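PDB 7L5I: trimethylamine-N-oxide reductase from Haemophilus influenzae, which probably reduces N- or S-oxide substrates such as trimethylamine N-oxide at a molybdenum centre held by two pyranopterin guanine dinucleotide cofactors. Local coordinates for residues D542-L547 / E555-G560. Residues are numbered along the deposited sequence; the frame is centred on the assembly and turned at random.
Sequences DIFVEL and EQYTEG
Two successive helices, 540-550 and 554-558, pack together across a short connection, Tyr-557 of the second meeting Phe-544 and Val-545 of the first; no hydrogen bond crosses between the two segments, and the contact is van der Waals packing. With its CG anti to the backbone N (chi1 -172°), Tyr-557 reaches across to the first helix and lays one face of its ring over the backbone carbonyl carbon of Phe-544. The phenol end lies against the CB of Phe-544, 3.3 Å from the Tyr-557 OH and 3.6 Å from its CZ, while the phenyl ring of Phe-544 leads away from the second helix. Val-545 touches with one branch, CG2, which meets both CD2 of Tyr-557 (3.9 Å) and the methyl CG2 of Thr-558 (3.8 Å). The hydroxyl branch of Thr-558 faces the C-terminal end of its helix: OG1 accepts from the N of Gly-560 (3.0 Å, 156°), an ST turn just where Glu-559 takes positive phi and the helix stops. The buried Tyr-557 hydroxyl is satisfied by a hydrogen bond with the carbonyl oxygen of Leu-156, tying the pair to helix 153-163. Phe-544 packs on Leu-156 and Leu-157 of that same helix and on Asn-487 of strand 483-488.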
ATOM      1  N   ASP A 542     -17.909  -5.376  18.372  1.00 13.40           N
ATOM      2  CA  ASP A 542     -19.274  -5.506  18.865  1.00 12.80           C
ATOM      3  C   ASP A 542     -20.243  -5.925  17.761  1.00 15.91           C
ATOM      4  O   ASP A 542     -21.165  -6.709  18.011  1.00 16.45           O
ATOM      5  CB  ASP A 542     -19.729  -4.181  19.492  1.00 16.13           C
ATOM      6  CG  ASP A 542     -18.976  -3.856  20.776  1.00 25.97           C
ATOM      7  OD1 ASP A 542     -18.269  -4.745  21.287  1.00 26.00           O
ATOM      8  OD2 ASP A 542     -19.109  -2.719  21.288  1.00 30.62           O
ATOM      9  N   ILE A 543     -20.066  -5.409  16.545  1.00 13.08           N
ATOM     10  CA  ILE A 543     -20.886  -5.858  15.427  1.00 13.88           C
ATOM     11  C   ILE A 543     -20.773  -7.371  15.263  1.00 13.83           C
ATOM     12  O   ILE A 543     -21.775  -8.085  15.103  1.00 14.31           O
ATOM     13  CB  ILE A 543     -20.480  -5.131  14.127  1.00 12.73           C
ATOM     14  CG1 ILE A 543     -20.817  -3.626  14.223  1.00 13.16           C
ATOM     15  CG2 ILE A 543     -21.207  -5.756  12.969  1.00 14.62           C
ATOM     16  CD1 ILE A 543     -20.256  -2.786  13.125  1.00 13.58           C
ATOM     17  N   PHE A 544     -19.548  -7.878  15.276  1.00 13.96           N
ATOM     18  CA  PHE A 544     -19.354  -9.293  14.992  1.00 13.11           C
ATOM     19  C   PHE A 544     -19.720 -10.150  16.184  1.00 13.28           C
ATOM     20  O   PHE A 544     -20.136 -11.294  15.992  1.00 14.77           O
ATOM     21  CB  PHE A 544     -17.923  -9.537  14.499  1.00 14.79           C
ATOM     22  CG  PHE A 544     -17.700  -8.950  13.120  1.00 14.03           C
ATOM     23  CD1 PHE A 544     -18.493  -9.360  12.065  1.00 16.53           C
ATOM     24  CD2 PHE A 544     -16.777  -7.928  12.894  1.00 14.47           C
ATOM     25  CE1 PHE A 544     -18.348  -8.803  10.787  1.00 15.31           C
ATOM     26  CE2 PHE A 544     -16.654  -7.363  11.633  1.00 13.26           C
ATOM     27  CZ  PHE A 544     -17.434  -7.799  10.586  1.00 15.37           C
ATOM     28  N   VAL A 545     -19.637  -9.613  17.402  1.00 12.94           N
ATOM     29  CA  VAL A 545     -20.182 -10.338  18.550  1.00 13.76           C
ATOM     30  C   VAL A 545     -21.682 -10.555  18.377  1.00 15.61           C
ATOM     31  O   VAL A 545     -22.204 -11.650  18.642  1.00 14.46           O
ATOM     32  CB  VAL A 545     -19.878  -9.593  19.860  1.00 16.30           C
ATOM     33  CG1 VAL A 545     -20.722 -10.183  21.002  1.00 20.17           C
ATOM     34  CG2 VAL A 545     -18.416  -9.664  20.176  1.00 17.87           C
ATOM     35  N   GLU A 546     -22.404  -9.518  17.950  1.00 13.83           N
ATOM     36  CA  GLU A 546     -23.838  -9.663  17.719  1.00 17.65           C
ATOM     37  C   GLU A 546     -24.144 -10.655  16.597  1.00 16.83           C
ATOM     38  O   GLU A 546     -25.097 -11.432  16.696  1.00 17.31           O
ATOM     39  CB  GLU A 546     -24.468  -8.310  17.406  1.00 19.33           C
ATOM     40  CG  GLU A 546     -24.535  -7.386  18.612  1.00 26.87           C
ATOM     41  CD  GLU A 546     -25.688  -7.730  19.543  1.00 45.28           C
ATOM     42  OE1 GLU A 546     -25.671  -7.253  20.700  1.00 54.84           O
ATOM     43  OE2 GLU A 546     -26.608  -8.473  19.113  1.00 37.41           O
ATOM     44  N   LEU A 547     -23.368 -10.633  15.506  1.00 13.04           N
ATOM     45  CA  LEU A 547     -23.590 -11.622  14.468  1.00 12.89           C
ATOM     46  C   LEU A 547     -23.227 -13.024  14.962  1.00 15.07           C
ATOM     47  O   LEU A 547     -23.916 -13.997  14.645  1.00 14.74           O
ATOM     48  CB  LEU A 547     -22.784 -11.259  13.217  1.00 15.01           C
ATOM     49  CG  LEU A 547     -23.326  -9.986  12.564  1.00 13.31           C
ATOM     50  CD1 LEU A 547     -22.336  -9.491  11.504  1.00 12.39           C
ATOM     51  CD2 LEU A 547     -24.686 -10.241  11.927  1.00 14.73           C
ATOM     52  N   GLU A 555     -19.390 -17.516  22.183  1.00 19.69           N
ATOM     53  CA  GLU A 555     -18.348 -17.864  23.134  1.00 21.74           C
ATOM     54  C   GLU A 555     -17.027 -18.166  22.433  1.00 19.47           C
ATOM     55  O   GLU A 555     -15.953 -17.818  22.952  1.00 18.37           O
ATOM     56  CB  GLU A 555     -18.811 -19.047  23.988  1.00 24.96           C
ATOM     57  CG  GLU A 555     -19.966 -18.682  24.927  1.00 29.36           C
ATOM     58  CD  GLU A 555     -21.358 -18.706  24.265  1.00 32.11           C
ATOM     59  OE1 GLU A 555     -21.500 -19.105  23.080  1.00 24.04           O
ATOM     60  OE2 GLU A 555     -22.329 -18.325  24.955  1.00 28.64           O
ATOM     61  N   GLN A 556     -17.080 -18.830  21.271  1.00 17.91           N
ATOM     62  CA  GLN A 556     -15.867 -19.064  20.495  1.00 18.85           C
ATOM     63  C   GLN A 556     -15.279 -17.751  20.009  1.00 19.00           C
ATOM     64  O   GLN A 556     -14.057 -17.581  19.978  1.00 19.86           O
ATOM     65  CB  GLN A 556     -16.160 -19.961  19.292  1.00 25.69           C
ATOM     66  CG  GLN A 556     -16.623 -21.370  19.669  1.00 35.56           C
ATOM     67  CD  GLN A 556     -18.134 -21.509  19.730  1.00 34.92           C
ATOM     68  OE1 GLN A 556     -18.835 -20.675  20.320  1.00 27.93           O
ATOM     69  NE2 GLN A 556     -18.649 -22.569  19.116  1.00 44.28           N
ATOM     70  N   TYR A 557     -16.140 -16.804  19.638  1.00 17.51           N
ATOM     71  CA  TYR A 557     -15.649 -15.548  19.075  1.00 15.92           C
ATOM     72  C   TYR A 557     -14.921 -14.713  20.123  1.00 16.84           C
ATOM     73  O   TYR A 557     -13.826 -14.201  19.871  1.00 16.03           O
ATOM     74  CB  TYR A 557     -16.811 -14.757  18.449  1.00 14.73           C
ATOM     75  CG  TYR A 557     -16.343 -13.561  17.696  1.00 15.12           C
ATOM     76  CD1 TYR A 557     -15.987 -13.683  16.372  1.00 15.21           C
ATOM     77  CD2 TYR A 557     -16.215 -12.309  18.312  1.00 15.73           C
ATOM     78  CE1 TYR A 557     -15.513 -12.603  15.662  1.00 15.14           C
ATOM     79  CE2 TYR A 557     -15.743 -11.199  17.579  1.00 16.60           C
ATOM     80  CZ  TYR A 557     -15.396 -11.382  16.259  1.00 13.73           C
ATOM     81  OH  TYR A 557     -14.926 -10.321  15.497  1.00 17.34           O
ATOM     82  N   THR A 558     -15.520 -14.552  21.314  1.00 12.89           N
ATOM     83  CA  THR A 558     -14.976 -13.670  22.320  1.00 15.28           C
ATOM     84  C   THR A 558     -13.974 -14.361  23.250  1.00 14.22           C
ATOM     85  O   THR A 558     -13.226 -13.675  23.959  1.00 17.13           O
ATOM     86  CB  THR A 558     -16.079 -13.122  23.224  1.00 18.94           C
ATOM     87  OG1 THR A 558     -16.564 -14.223  24.007  1.00 19.09           O
ATOM     88  CG2 THR A 558     -17.206 -12.522  22.444  1.00 17.97           C
ATOM     89  N   GLU A 559     -13.984 -15.685  23.284  1.00 17.83           N
ATOM     90  CA  GLU A 559     -13.204 -16.472  24.232  1.00 19.15           C
ATOM     91  C   GLU A 559     -13.509 -16.088  25.676  1.00 20.93           C
ATOM     92  O   GLU A 559     -12.704 -16.342  26.583  1.00 21.11           O
ATOM     93  CB  GLU A 559     -11.706 -16.349  23.904  1.00 19.02           C
ATOM     94  CG  GLU A 559     -11.361 -16.998  22.544  1.00 23.56           C
ATOM     95  CD  GLU A 559      -9.883 -16.939  22.162  1.00 27.76           C
ATOM     96  OE1 GLU A 559      -9.050 -16.662  23.044  1.00 29.24           O
ATOM     97  OE2 GLU A 559      -9.557 -17.175  20.963  1.00 25.07           O
ATOM     98  N   GLY A 560     -14.676 -15.494  25.909  1.00 20.56           N
ATOM     99  CA  GLY A 560     -15.066 -15.092  27.250  1.00 22.52           C
ATOM    100  C   GLY A 560     -14.316 -13.911  27.829  1.00 26.03           C
ATOM    101  O   GLY A 560     -14.315 -13.728  29.052  1.00 23.88           O
TER